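DNA translocase coupling protein (Clostridium perfringens, PDB 6O1W) is a conjugation coupling protein that probably binds ATP and DNA to translocate plasmid DNA, represented here by a fragment that holds its FtsK/SpoIIIE-type ATPase domain. Local coordinates at residues Glu109-Val114 with Lys123-Lys128; Gly115-Gly120 with Asp334-Gln339; Pro130-Ala135 with Val294-Cys299; Cys148-Leu153 with Arg228-Ile233. All blocks are in the same frame, centred on the assembly; numbering follows the deposited sequence.

In the fold
All four contacts belong to one large mixed sheet and to helix 142-155 that packs on it. Interactions 1 and 2 share strand 111-116, and V114 O lies 3.5 Å from F338 CE2. Toward the middle of the sheet, I124 CD1 of interaction 1 meets I132 CD1 of interaction 3 at 3.7 Å, and I132 CD1 meets I149 CD1 of interaction 4 at 3.8 Å. A salt bridge, E109 OE2 to R228 NE at 2.8 Å, ties interaction 1 to interaction 4. Two contacts border the ATP site, empty here: the S134 side chain is about 4 Å from that of K142, the F338 side chain about 4 Å from that of A340. A glucose lies beside K123 and V336.

Interaction 1 of 4, residues Glu109-Val114 with Lys123-Lys128; sequences EGVVVV and KIDLNK. With BGC (beta-D-glucopyranose), chain C.
I124 O receives the backbone N-H of V112 over 2.8 Å (V112 N to I124 O), almost straight at 172° and in the carbonyl plane, while V111 CA reaches the same oxygen through a CA-H...O contact of 3.3 Å. The return bond, I124 N to V112 O, is also 2.8 Å. V112 and I124 are thus an antiparallel hydrogen-bonded pair, with the non-hydrogen-bonded pairs V111-D125 and V113-K123 flanking it. One further bond, L126 N to G110 O at 2.8 Å, carries the pairing past the strand ends; here the donor is tilted 29° from the carbonyl plane, and CB and CG of L126 crowd against that oxygen.

On the face of V112 and I124, CG1 of V114 meets the tip of I124, CD1, at 3.8 Å, the two side chains crossing at about a right angle. V112 turns CG2 into the space between its own N and carbonyl carbon (chi1 -55°), which brings this methyl against I124 CB at 3.9 Å. The other face has V113 and K123 lying side by side, and V111 CG2 beside the carboxylate of D125. D125 OD1 accepts N127 N from above the carboxylate plane, at 2.9 Å, closing an Asx turn as the chain leaves the strand. E109 is bent at chi2, and its carboxylate forms a salt bridge with R228. K123 belongs to a glucose pocket; K123 O approaches the ring oxygen O5 of the sugar at 3.3 Å. The whole is a beta hairpin, 111-116 with 121-125, at one edge of the mixed sheet.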
loop_
_atom_site.group_PDB
_atom_site.type_symbol
_atom_site.label_atom_id
_atom_site.label_comp_id
_atom_site.label_asym_id
_atom_site.label_seq_id
_atom_site.Cartn_x
_atom_site.Cartn_y
_atom_site.Cartn_z
ATOM N N GLU A 109 3.904 20.631 -3.495
ATOM C CA GLU A 109 4.320 20.246 -2.146
ATOM C C GLU A 109 3.226 19.368 -1.521
ATOM O O GLU A 109 2.051 19.697 -1.637
ATOM C CB GLU A 109 4.563 21.531 -1.296
ATOM C CG GLU A 109 5.281 21.293 0.021
ATOM C CD GLU A 109 4.485 20.658 1.153
ATOM O OE1 GLU A 109 3.268 20.933 1.271
ATOM O OE2 GLU A 109 5.085 19.867 1.916
ATOM N N GLY A 110 3.611 18.264 -0.894
ATOM C CA GLY A 110 2.655 17.360 -0.256
ATOM C C GLY A 110 2.072 16.283 -1.151
ATOM O O GLY A 110 1.363 15.399 -0.670
ATOM N N VAL A 111 2.366 16.337 -2.448
ATOM C CA VAL A 111 1.905 15.347 -3.423
ATOM C C VAL A 111 3.051 14.367 -3.629
ATOM O O VAL A 111 4.188 14.778 -3.933
ATOM C CB VAL A 111 1.414 15.953 -4.787
ATOM C CG1 VAL A 111 0.966 14.855 -5.754
ATOM C CG2 VAL A 111 0.263 16.930 -4.579
ATOM N N VAL A 112 2.742 13.070 -3.456
ATOM C CA VAL A 112 3.688 11.975 -3.655
ATOM C C VAL A 112 3.148 10.959 -4.680
ATOM O O VAL A 112 1.940 10.842 -4.853
ATOM C CB VAL A 112 4.127 11.317 -2.307
ATOM C CG1 VAL A 112 4.702 12.367 -1.341
ATOM C CG2 VAL A 112 2.981 10.542 -1.648
ATOM N N VAL A 113 4.053 10.250 -5.371
ATOM C CA VAL A 113 3.721 9.223 -6.351
ATOM C C VAL A 113 4.195 7.863 -5.791
ATOM O O VAL A 113 5.342 7.755 -5.355
ATOM C CB VAL A 113 4.308 9.526 -7.756
ATOM C CG1 VAL A 113 3.683 8.618 -8.807
ATOM C CG2 VAL A 113 4.092 10.991 -8.139
ATOM N N VAL A 114 3.331 6.826 -5.810
ATOM C CA VAL A 114 3.766 5.540 -5.243
ATOM C C VAL A 114 4.005 4.421 -6.296
ATOM O O VAL A 114 4.584 3.395 -5.957
ATOM C CB VAL A 114 2.852 5.057 -4.094
ATOM C CG1 VAL A 114 2.958 6.012 -2.907
ATOM C CG2 VAL A 114 1.408 4.924 -4.548
ATOM N N LYS A 123 -1.123 8.818 -7.374
ATOM C CA LYS A 123 -0.680 10.026 -6.645
ATOM C C LYS A 123 -1.471 10.162 -5.366
ATOM O O LYS A 123 -2.660 9.826 -5.333
ATOM C CB LYS A 123 -0.826 11.305 -7.492
ATOM C CG LYS A 123 0.021 11.297 -8.770
ATOM C CD LYS A 123 0.002 12.613 -9.504
ATOM C CE LYS A 123 0.598 12.452 -10.879
ATOM N NZ LYS A 123 0.430 13.679 -11.703
ATOM N N ILE A 124 -0.792 10.566 -4.294
ATOM C CA ILE A 124 -1.400 10.811 -2.996
ATOM C C ILE A 124 -1.106 12.270 -2.644
ATOM O O ILE A 124 0.060 12.669 -2.629
ATOM C CB ILE A 124 -0.891 9.859 -1.870
ATOM C CG1 ILE A 124 -1.078 8.368 -2.218
ATOM C CG2 ILE A 124 -1.560 10.192 -0.525
ATOM C CD1 ILE A 124 -0.202 7.419 -1.363
ATOM N N ASP A 125 -2.158 13.054 -2.365
ATOM C CA ASP A 125 -2.041 14.442 -1.910
ATOM C C ASP A 125 -2.224 14.418 -0.392
ATOM O O ASP A 125 -3.349 14.314 0.120
ATOM C CB ASP A 125 -3.086 15.350 -2.573
ATOM C CG ASP A 125 -2.974 16.820 -2.166
ATOM O OD1 ASP A 125 -2.253 17.116 -1.188
ATOM O OD2 ASP A 125 -3.607 17.672 -2.828
ATOM N N LEU A 126 -1.099 14.517 0.328
ATOM C CA LEU A 126 -1.076 14.479 1.784
ATOM C C LEU A 126 -1.894 15.591 2.434
ATOM O O LEU A 126 -2.328 15.395 3.562
ATOM C CB LEU A 126 0.365 14.440 2.319
ATOM C CG LEU A 126 1.208 13.222 1.896
ATOM C CD1 LEU A 126 2.557 13.342 2.428
ATOM C CD2 LEU A 126 0.604 11.925 2.396
ATOM N N ASN A 127 -2.218 16.693 1.704
ATOM C CA ASN A 127 -3.102 17.751 2.237
ATOM C C ASN A 127 -4.583 17.283 2.291
ATOM O O ASN A 127 -5.384 17.872 3.012
ATOM C CB ASN A 127 -2.965 19.057 1.409
ATOM C CG ASN A 127 -1.585 19.679 1.495
ATOM O OD1 ASN A 127 -0.917 19.943 0.490
ATOM N ND2 ASN A 127 -1.109 19.892 2.697
ATOM N N LYS A 128 -4.932 16.217 1.551
ATOM C CA LYS A 128 -6.295 15.657 1.478
ATOM C C LYS A 128 -6.448 14.332 2.228
ATOM O O LYS A 128 -7.456 14.125 2.903
ATOM C CB LYS A 128 -6.710 15.498 0.010
ATOM C CG LYS A 128 -6.878 16.854 -0.685
ATOM C CD LYS A 128 -6.919 16.762 -2.194
ATOM C CE LYS A 128 -7.208 18.125 -2.789
ATOM N NZ LYS A 128 -7.073 18.135 -4.272
HETATM C C2 BGC C . -6.584 6.667 -8.065
HETATM C C3 BGC C . -5.814 6.817 -9.370
HETATM C C4 BGC C . -5.524 8.289 -9.632
HETATM C C5 BGC C . -4.530 8.781 -8.587
HETATM C C6 BGC C . -4.522 10.287 -8.392
HETATM C C1 BGC C . -6.089 7.655 -7.001
HETATM O O1 BGC C . -7.031 8.656 -6.829
HETATM O O2 BGC C . -6.491 5.336 -7.570
HETATM O O3 BGC C . -6.553 6.254 -10.450
HETATM O O4 BGC C . -4.984 8.487 -10.938
HETATM O O5 BGC C . -4.772 8.161 -7.305
HETATM O O6 BGC C . -5.638 10.785 -7.660
#

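Interaction 2 of 4, residues Gly115-Gly120 with Asp334-Gln339; sequences GQTFSG and DTVQFQ
The two backbones run antiparallel only briefly: Q116 and Q339 form a hydrogen-bonded pair, after which 115-120 bends off, leaving the end-to-end directions of 115-118 and 336-339 122° apart. Q116 N donates to Q339 O at 2.8 Å and Q339 N answers to Q116 O at 2.8 Å. G115 comes in close as well, its CA 3.2 Å from Q339 O in a CA-H...O contact.

Where the backbone pairing stops, a side chain takes over. T117 holds OG1 anti to its own N (chi1 -165°), directing the hydroxyl onto Q337 O; it donates this bond, T117 OG1 to Q337 O, at 2.7 Å and nearly along the C=O axis. The Q116-Q339 bridge joins strand 111-116 to strand 334-340, its neighbour in the mixed sheet, and the T117 bond extends the join as the chain enters the hairpin loop toward strand 121-125.

F338 swings its ring into the position between N and carbonyl carbon (chi1 81°), which presents the ring edge to G115, with F338 CD2 4.0 Å from G115 CA. The backbone pairing sets F338 CB 3.4 Å from Q116 O. The ring goes on to touch I122, F327 and F329. F118 lies across the other side: its CZ packs on Q337 CB at 4.1 Å, ring and amide planes almost perpendicular, while M88 of strand 82-89 touches both residues. V336 CG2 reaches T117 OG1 at 4.1 Å, and its side chain also touches a bound glucose. The amide of Q339 turns away from 115-120 to bond R326 NE and K324 O.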
loop_
_atom_site.group_PDB
_atom_site.type_symbol
_atom_site.label_atom_id
_atom_site.label_comp_id
_atom_site.label_asym_id
_atom_site.label_seq_id
_atom_site.Cartn_x
_atom_site.Cartn_y
_atom_site.Cartn_z
ATOM N N GLY A 115 3.596 4.647 -7.537
ATOM C CA GLY A 115 3.785 3.679 -8.600
ATOM C C GLY A 115 2.806 3.798 -9.745
ATOM O O GLY A 115 2.135 4.821 -9.888
ATOM N N GLN A 116 2.702 2.731 -10.550
ATOM C CA GLN A 116 1.888 2.717 -11.768
ATOM C C GLN A 116 0.699 1.809 -11.745
ATOM O O GLN A 116 0.845 0.634 -11.433
ATOM C CB GLN A 116 2.770 2.321 -12.973
ATOM C CG GLN A 116 2.225 2.835 -14.299
ATOM C CD GLN A 116 3.117 2.507 -15.467
ATOM O OE1 GLN A 116 4.324 2.731 -15.455
ATOM N NE2 GLN A 116 2.524 1.995 -16.518
ATOM N N THR A 117 -0.463 2.335 -12.187
ATOM C CA THR A 117 -1.702 1.579 -12.339
ATOM C C THR A 117 -2.004 1.444 -13.868
ATOM O O THR A 117 -1.117 1.717 -14.676
ATOM C CB THR A 117 -2.842 2.132 -11.441
ATOM O OG1 THR A 117 -3.885 1.148 -11.375
ATOM C CG2 THR A 117 -3.406 3.463 -11.935
ATOM N N PHE A 118 -3.205 0.974 -14.248
ATOM C CA PHE A 118 -3.603 0.743 -15.653
ATOM C C PHE A 118 -3.624 2.015 -16.500
ATOM O O PHE A 118 -3.089 2.009 -17.605
ATOM C CB PHE A 118 -4.949 -0.004 -15.740
ATOM C CG PHE A 118 -4.955 -1.268 -14.913
ATOM C CD1 PHE A 118 -4.316 -2.415 -15.365
ATOM C CD2 PHE A 118 -5.529 -1.286 -13.647
ATOM C CE1 PHE A 118 -4.282 -3.578 -14.579
ATOM C CE2 PHE A 118 -5.470 -2.439 -12.850
ATOM C CZ PHE A 118 -4.859 -3.582 -13.329
ATOM N N SER A 119 -4.231 3.096 -15.972
ATOM C CA SER A 119 -4.312 4.404 -16.610
ATOM C C SER A 119 -3.635 5.400 -15.678
ATOM O O SER A 119 -4.261 5.865 -14.718
ATOM C CB SER A 119 -5.769 4.812 -16.827
ATOM O OG SER A 119 -6.481 3.878 -17.621
ATOM N N GLY A 120 -2.354 5.661 -15.926
ATOM C CA GLY A 120 -1.557 6.617 -15.155
ATOM C C GLY A 120 -0.916 6.100 -13.885
ATOM O O GLY A 120 -0.960 4.902 -13.583
ATOM N N ASP A 334 -12.840 2.595 -3.240
ATOM C CA ASP A 334 -12.277 1.805 -4.365
ATOM C C ASP A 334 -10.898 1.189 -4.070
ATOM O O ASP A 334 -10.070 1.809 -3.404
ATOM C CB ASP A 334 -12.225 2.640 -5.668
ATOM C CG ASP A 334 -12.076 1.846 -6.978
ATOM O OD1 ASP A 334 -12.404 0.622 -6.991
ATOM O OD2 ASP A 334 -11.652 2.445 -7.987
ATOM N N THR A 335 -10.670 -0.030 -4.570
ATOM C CA THR A 335 -9.413 -0.776 -4.415
ATOM C C THR A 335 -8.852 -1.033 -5.800
ATOM O O THR A 335 -9.499 -1.701 -6.591
ATOM C CB THR A 335 -9.616 -2.109 -3.633
ATOM O OG1 THR A 335 -10.219 -1.849 -2.373
ATOM C CG2 THR A 335 -8.297 -2.865 -3.401
ATOM N N VAL A 336 -7.667 -0.509 -6.103
ATOM C CA VAL A 336 -7.068 -0.715 -7.430
ATOM C C VAL A 336 -5.722 -1.427 -7.329
ATOM O O VAL A 336 -5.017 -1.282 -6.330
ATOM C CB VAL A 336 -6.984 0.584 -8.304
ATOM C CG1 VAL A 336 -8.335 1.302 -8.389
ATOM C CG2 VAL A 336 -5.898 1.529 -7.813
ATOM N N GLN A 337 -5.350 -2.154 -8.378
ATOM C CA GLN A 337 -4.073 -2.840 -8.434
ATOM C C GLN A 337 -3.043 -1.871 -9.047
ATOM O O GLN A 337 -3.364 -1.125 -9.967
ATOM C CB GLN A 337 -4.222 -4.144 -9.293
ATOM C CG GLN A 337 -2.961 -4.981 -9.367
ATOM C CD GLN A 337 -3.057 -6.300 -10.119
ATOM O OE1 GLN A 337 -4.066 -6.716 -10.716
ATOM N NE2 GLN A 337 -1.970 -6.990 -10.107
ATOM N N PHE A 338 -1.815 -1.866 -8.526
ATOM C CA PHE A 338 -0.744 -1.044 -9.075
ATOM C C PHE A 338 0.603 -1.689 -8.791
ATOM O O PHE A 338 0.706 -2.480 -7.839
ATOM C CB PHE A 338 -0.764 0.405 -8.486
ATOM C CG PHE A 338 -0.130 0.580 -7.125
ATOM C CD1 PHE A 338 -0.817 0.220 -5.969
ATOM C CD2 PHE A 338 1.137 1.147 -6.995
ATOM C CE1 PHE A 338 -0.250 0.427 -4.702
ATOM C CE2 PHE A 338 1.709 1.336 -5.733
ATOM C CZ PHE A 338 1.020 0.956 -4.593
ATOM N N GLN A 339 1.639 -1.282 -9.577
ATOM C CA GLN A 339 3.027 -1.684 -9.401
ATOM C C GLN A 339 3.731 -0.556 -8.672
ATOM O O GLN A 339 3.800 0.557 -9.179
ATOM C CB GLN A 339 3.736 -1.924 -10.759
ATOM C CG GLN A 339 5.165 -2.522 -10.650
ATOM C CD GLN A 339 5.231 -3.888 -9.986
ATOM O OE1 GLN A 339 4.287 -4.684 -10.022
ATOM N NE2 GLN A 339 6.359 -4.197 -9.344
#

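Interaction 3 of 4, residues Pro130-Ala135 with Val294-Cys299; sequences PHILSA and VPVRIC
I132 branches at CB into two arms that both press on strand 296-299. I132 CG1, anti to the carbonyl carbon (chi1 -60°), rests on V296 CB at 3.8 Å, the two side chains lying side by side and pointing the same way. I132 CG2 takes the other direction and meets I298 CD1, also at 3.8 Å. At the tip, I132 CD1 turns away from V296 toward I124 and I149 of helix 142-155.

Beneath this face the strands run parallel, 11° apart, laced by V296 N to H131 O, L133 N to V296 O, I298 N to L133 O and A135 N to I298 O, the last a bond of 2.8 Å. On the opposite face L133 CB packs on V294 CG1 at 3.8 Å, and L133 CD2 reaches R297 CD. That arginine bends at chi2 (-75°) and turns back on its own segment: R297 NE (2.8 Å) and R297 NH2 (3.1 Å) both bond V294 O, which lies in the guanidinium plane. NH1 goes to V311 O.

Strand 132-135 lies between 296-299 and 272-278, with helix 142-155 over the I132 and S134 face, where S134 OG bonds K142 O, and helix 305-312 over the A135 and C299 face.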
loop_
_atom_site.group_PDB
_atom_site.type_symbol
_atom_site.label_atom_id
_atom_site.label_comp_id
_atom_site.label_asym_id
_atom_site.label_seq_id
_atom_site.Cartn_x
_atom_site.Cartn_y
_atom_site.Cartn_z
ATOM N N PRO A 130 -4.032 12.503 4.765
ATOM C CA PRO A 130 -2.741 12.773 5.427
ATOM C C PRO A 130 -1.921 11.595 5.938
ATOM O O PRO A 130 -0.735 11.801 6.235
ATOM C CB PRO A 130 -3.132 13.697 6.596
ATOM C CG PRO A 130 -4.566 13.358 6.896
ATOM C CD PRO A 130 -5.177 12.981 5.581
ATOM N N HIS A 131 -2.526 10.401 6.089
ATOM C CA HIS A 131 -1.807 9.247 6.628
ATOM C C HIS A 131 -1.901 8.030 5.735
ATOM O O HIS A 131 -2.899 7.836 5.031
ATOM C CB HIS A 131 -2.245 8.940 8.071
ATOM C CG HIS A 131 -2.320 10.161 8.930
ATOM N ND1 HIS A 131 -1.196 10.935 9.195
ATOM C CD2 HIS A 131 -3.396 10.745 9.504
ATOM C CE1 HIS A 131 -1.621 11.944 9.939
ATOM N NE2 HIS A 131 -2.937 11.876 10.151
ATOM N N ILE A 132 -0.843 7.228 5.743
ATOM C CA ILE A 132 -0.690 6.045 4.892
ATOM C C ILE A 132 -0.320 4.819 5.727
ATOM O O ILE A 132 0.570 4.884 6.583
ATOM C CB ILE A 132 0.428 6.319 3.844
ATOM C CG1 ILE A 132 0.076 7.541 2.958
ATOM C CG2 ILE A 132 0.754 5.055 3.010
ATOM C CD1 ILE A 132 1.187 8.070 2.033
ATOM N N LEU A 133 -0.960 3.702 5.430
ATOM C CA LEU A 133 -0.624 2.434 6.050
ATOM C C LEU A 133 -0.212 1.503 4.897
ATOM O O LEU A 133 -0.976 1.326 3.923
ATOM C CB LEU A 133 -1.832 1.869 6.823
ATOM C CG LEU A 133 -1.615 0.469 7.478
ATOM C CD1 LEU A 133 -0.957 0.598 8.821
ATOM C CD2 LEU A 133 -2.947 -0.245 7.707
ATOM N N SER A 134 0.991 0.939 4.995
ATOM C CA SER A 134 1.530 0.030 3.984
ATOM C C SER A 134 1.731 -1.323 4.628
ATOM O O SER A 134 2.484 -1.430 5.600
ATOM C CB SER A 134 2.820 0.590 3.372
ATOM O OG SER A 134 3.431 -0.310 2.461
ATOM N N ALA A 135 0.982 -2.343 4.137
ATOM C CA ALA A 135 1.003 -3.682 4.683
ATOM C C ALA A 135 1.483 -4.718 3.696
ATOM O O ALA A 135 1.099 -4.688 2.541
ATOM C CB ALA A 135 -0.365 -4.063 5.211
ATOM N N VAL A 294 -6.686 6.605 9.281
ATOM C CA VAL A 294 -5.607 6.411 8.294
ATOM C C VAL A 294 -6.280 6.081 6.967
ATOM O O VAL A 294 -6.642 4.941 6.774
ATOM C CB VAL A 294 -4.543 5.362 8.729
ATOM C CG1 VAL A 294 -3.452 5.211 7.651
ATOM C CG2 VAL A 294 -3.927 5.771 10.072
ATOM N N PRO A 295 -6.501 7.068 6.075
ATOM C CA PRO A 295 -7.297 6.796 4.861
ATOM C C PRO A 295 -6.614 6.043 3.726
ATOM O O PRO A 295 -7.316 5.375 2.983
ATOM C CB PRO A 295 -7.724 8.198 4.399
ATOM C CG PRO A 295 -6.643 9.091 4.899
ATOM C CD PRO A 295 -6.212 8.515 6.211
ATOM N N VAL A 296 -5.285 6.195 3.541
ATOM C CA VAL A 296 -4.603 5.517 2.444
ATOM C C VAL A 296 -4.142 4.136 2.897
ATOM O O VAL A 296 -3.447 4.028 3.909
ATOM C CB VAL A 296 -3.402 6.331 1.880
ATOM C CG1 VAL A 296 -2.720 5.569 0.756
ATOM C CG2 VAL A 296 -3.825 7.725 1.409
ATOM N N ARG A 297 -4.514 3.087 2.141
ATOM C CA ARG A 297 -4.052 1.733 2.428
ATOM C C ARG A 297 -3.342 1.207 1.212
ATOM O O ARG A 297 -3.860 1.259 0.081
ATOM C CB ARG A 297 -5.191 0.767 2.793
ATOM C CG ARG A 297 -6.236 1.321 3.746
ATOM C CD ARG A 297 -5.764 1.401 5.189
ATOM N NE ARG A 297 -6.688 2.235 5.956
ATOM C CZ ARG A 297 -7.893 1.839 6.344
ATOM N NH1 ARG A 297 -8.310 0.598 6.095
ATOM N NH2 ARG A 297 -8.699 2.677 6.971
ATOM N N ILE A 298 -2.160 0.689 1.454
ATOM C CA ILE A 298 -1.350 0.028 0.455
ATOM C C ILE A 298 -1.200 -1.387 0.996
ATOM O O ILE A 298 -0.713 -1.565 2.107
ATOM C CB ILE A 298 -0.020 0.762 0.145
ATOM C CG1 ILE A 298 -0.308 2.143 -0.493
ATOM C CG2 ILE A 298 0.811 -0.074 -0.818
ATOM C CD1 ILE A 298 0.808 3.203 -0.329
ATOM N N CYS A 299 -1.709 -2.383 0.256
ATOM C CA CYS A 299 -1.690 -3.764 0.722
ATOM C C CYS A 299 -1.061 -4.739 -0.263
ATOM O O CYS A 299 -1.435 -4.774 -1.437
ATOM C CB CYS A 299 -3.092 -4.205 1.121
ATOM S SG CYS A 299 -3.129 -5.719 2.121
#

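Interaction 4 of 4, residues Cys148-Leu153 with Arg228-Ile233; sequences CILWQL and RIIVVI
This is apolar helix-on-sheet packing, with no hydrogen bond across it: helix 142-155 lies against strand 229-233, the axes of the two short segments 9.8 Å apart and running nearly opposite, at 162°. I230 is the side chain on which the contact turns. Extended from the backbone with CG1 anti to N (chi1 -177°), I230 drives its CD1 into the helix, where L153 CD1 stands only 3.4 Å away, a close approach for two methyl groups, and L150 CA 3.8 Å away. The other branch, I230 CG2, meets L150 CD1 at 3.8 Å. The same leucine methyl, L150 CD1, also touches V232 CG2, at 4.1 Å, bridging two side chains that point to one face of the strand.

At the N-terminal end of the strand R228 contributes only its aliphatic part: R228 CD lies 4.0 Å from L153 CD2. The charged end is held by E109 and N273, while R228 CD packs on the leucine. L153 also touches V112 and L126. Strand 229-233, a run of hydrophobic residues followed by Asp-Glu, is probably the Walker B strand, and helix 142-155 follows the predicted P-loop, an arrangement characteristic of the core of P-loop NTPases.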
loop_
_atom_site.group_PDB
_atom_site.type_symbol
_atom_site.label_atom_id
_atom_site.label_comp_id
_atom_site.label_asym_id
_atom_site.label_seq_id
_atom_site.Cartn_x
_atom_site.Cartn_y
_atom_site.Cartn_z
ATOM N N CYS A 148 10.445 5.497 -0.263
ATOM C CA CYS A 148 10.217 6.224 -1.526
ATOM C C CYS A 148 9.383 7.488 -1.256
ATOM O O CYS A 148 9.685 8.544 -1.785
ATOM C CB CYS A 148 9.508 5.318 -2.528
ATOM S SG CYS A 148 9.369 6.032 -4.174
ATOM N N ILE A 149 8.321 7.368 -0.451
ATOM C CA ILE A 149 7.465 8.492 -0.026
ATOM C C ILE A 149 8.326 9.479 0.787
ATOM O O ILE A 149 8.261 10.675 0.548
ATOM C CB ILE A 149 6.262 7.984 0.814
ATOM C CG1 ILE A 149 5.269 7.193 -0.096
ATOM C CG2 ILE A 149 5.547 9.180 1.543
ATOM C CD1 ILE A 149 4.307 6.356 0.653
ATOM N N LEU A 150 9.137 8.954 1.737
ATOM C CA LEU A 150 10.023 9.738 2.596
ATOM C C LEU A 150 10.980 10.580 1.764
ATOM O O LEU A 150 11.116 11.769 2.030
ATOM C CB LEU A 150 10.806 8.792 3.535
ATOM C CG LEU A 150 11.927 9.389 4.399
ATOM C CD1 LEU A 150 11.369 10.517 5.363
ATOM C CD2 LEU A 150 12.639 8.279 5.192
ATOM N N TRP A 151 11.636 9.961 0.762
ATOM C CA TRP A 151 12.580 10.610 -0.152
ATOM C C TRP A 151 11.934 11.801 -0.883
ATOM O O TRP A 151 12.493 12.896 -0.905
ATOM C CB TRP A 151 13.098 9.569 -1.164
ATOM C CG TRP A 151 13.990 10.184 -2.200
ATOM C CD1 TRP A 151 13.689 10.400 -3.515
ATOM C CD2 TRP A 151 15.263 10.817 -1.967
ATOM N NE1 TRP A 151 14.742 11.028 -4.143
ATOM C CE2 TRP A 151 15.717 11.311 -3.211
ATOM C CE3 TRP A 151 16.089 10.962 -0.835
ATOM C CZ2 TRP A 151 16.959 11.942 -3.360
ATOM C CZ3 TRP A 151 17.313 11.604 -0.977
ATOM C CH2 TRP A 151 17.732 12.096 -2.226
ATOM N N GLN A 152 10.727 11.595 -1.410
ATOM C CA GLN A 152 9.942 12.610 -2.109
ATOM C C GLN A 152 9.673 13.816 -1.217
ATOM O O GLN A 152 9.957 14.943 -1.628
ATOM C CB GLN A 152 8.629 12.013 -2.659
ATOM C CG GLN A 152 8.896 11.008 -3.787
ATOM C CD GLN A 152 7.659 10.336 -4.322
ATOM O OE1 GLN A 152 7.462 9.128 -4.214
ATOM N NE2 GLN A 152 6.806 11.098 -4.912
ATOM N N LEU A 153 9.220 13.566 0.026
ATOM C CA LEU A 153 8.961 14.619 1.001
ATOM C C LEU A 153 10.226 15.318 1.479
ATOM O O LEU A 153 10.192 16.532 1.667
ATOM C CB LEU A 153 8.123 14.109 2.170
ATOM C CG LEU A 153 6.739 13.629 1.745
ATOM C CD1 LEU A 153 6.029 12.942 2.897
ATOM C CD2 LEU A 153 5.922 14.783 1.110
ATOM N N ARG A 228 6.260 20.846 6.763
ATOM C CA ARG A 228 5.638 19.521 6.822
ATOM C C ARG A 228 6.541 18.595 7.661
ATOM O O ARG A 228 7.759 18.620 7.496
ATOM C CB ARG A 228 5.478 18.925 5.404
ATOM C CG ARG A 228 4.816 17.534 5.417
ATOM C CD ARG A 228 4.380 17.018 4.045
ATOM N NE ARG A 228 3.585 18.022 3.342
ATOM C CZ ARG A 228 2.304 18.274 3.557
ATOM N NH1 ARG A 228 1.613 17.552 4.430
ATOM N NH2 ARG A 228 1.705 19.264 2.917
ATOM N N ILE A 229 5.946 17.822 8.565
ATOM C CA ILE A 229 6.643 16.817 9.354
ATOM C C ILE A 229 6.195 15.413 8.878
ATOM O O ILE A 229 4.999 15.122 8.878
ATOM C CB ILE A 229 6.403 16.986 10.885
ATOM C CG1 ILE A 229 7.012 18.318 11.405
ATOM C CG2 ILE A 229 6.993 15.786 11.640
ATOM C CD1 ILE A 229 6.487 18.784 12.801
ATOM N N ILE A 230 7.152 14.544 8.482
ATOM C CA ILE A 230 6.836 13.169 8.104
ATOM C C ILE A 230 7.360 12.218 9.178
ATOM O O ILE A 230 8.505 12.328 9.617
ATOM C CB ILE A 230 7.249 12.780 6.654
ATOM C CG1 ILE A 230 6.794 11.305 6.330
ATOM C CG2 ILE A 230 8.741 13.060 6.363
ATOM C CD1 ILE A 230 7.344 10.650 5.088
ATOM N N VAL A 231 6.493 11.336 9.648
ATOM C CA VAL A 231 6.810 10.371 10.698
ATOM C C VAL A 231 6.690 8.985 10.077
ATOM O O VAL A 231 5.602 8.586 9.670
ATOM C CB VAL A 231 5.880 10.527 11.926
ATOM C CG1 VAL A 231 6.333 9.628 13.076
ATOM C CG2 VAL A 231 5.774 11.984 12.370
ATOM N N VAL A 232 7.794 8.274 9.991
ATOM C CA VAL A 232 7.808 6.957 9.365
ATOM C C VAL A 232 7.925 5.933 10.461
ATOM O O VAL A 232 8.885 5.964 11.222
ATOM C CB VAL A 232 8.932 6.803 8.300
ATOM C CG1 VAL A 232 8.830 5.444 7.576
ATOM C CG2 VAL A 232 8.900 7.943 7.295
ATOM N N ILE A 233 6.937 5.056 10.562
ATOM C CA ILE A 233 6.935 4.007 11.572
ATOM C C ILE A 233 7.155 2.738 10.771
ATOM O O ILE A 233 6.271 2.308 10.023
ATOM C CB ILE A 233 5.594 4.034 12.374
ATOM C CG1 ILE A 233 5.436 5.380 13.161
ATOM C CG2 ILE A 233 5.442 2.801 13.268
ATOM C CD1 ILE A 233 4.026 5.682 13.657
#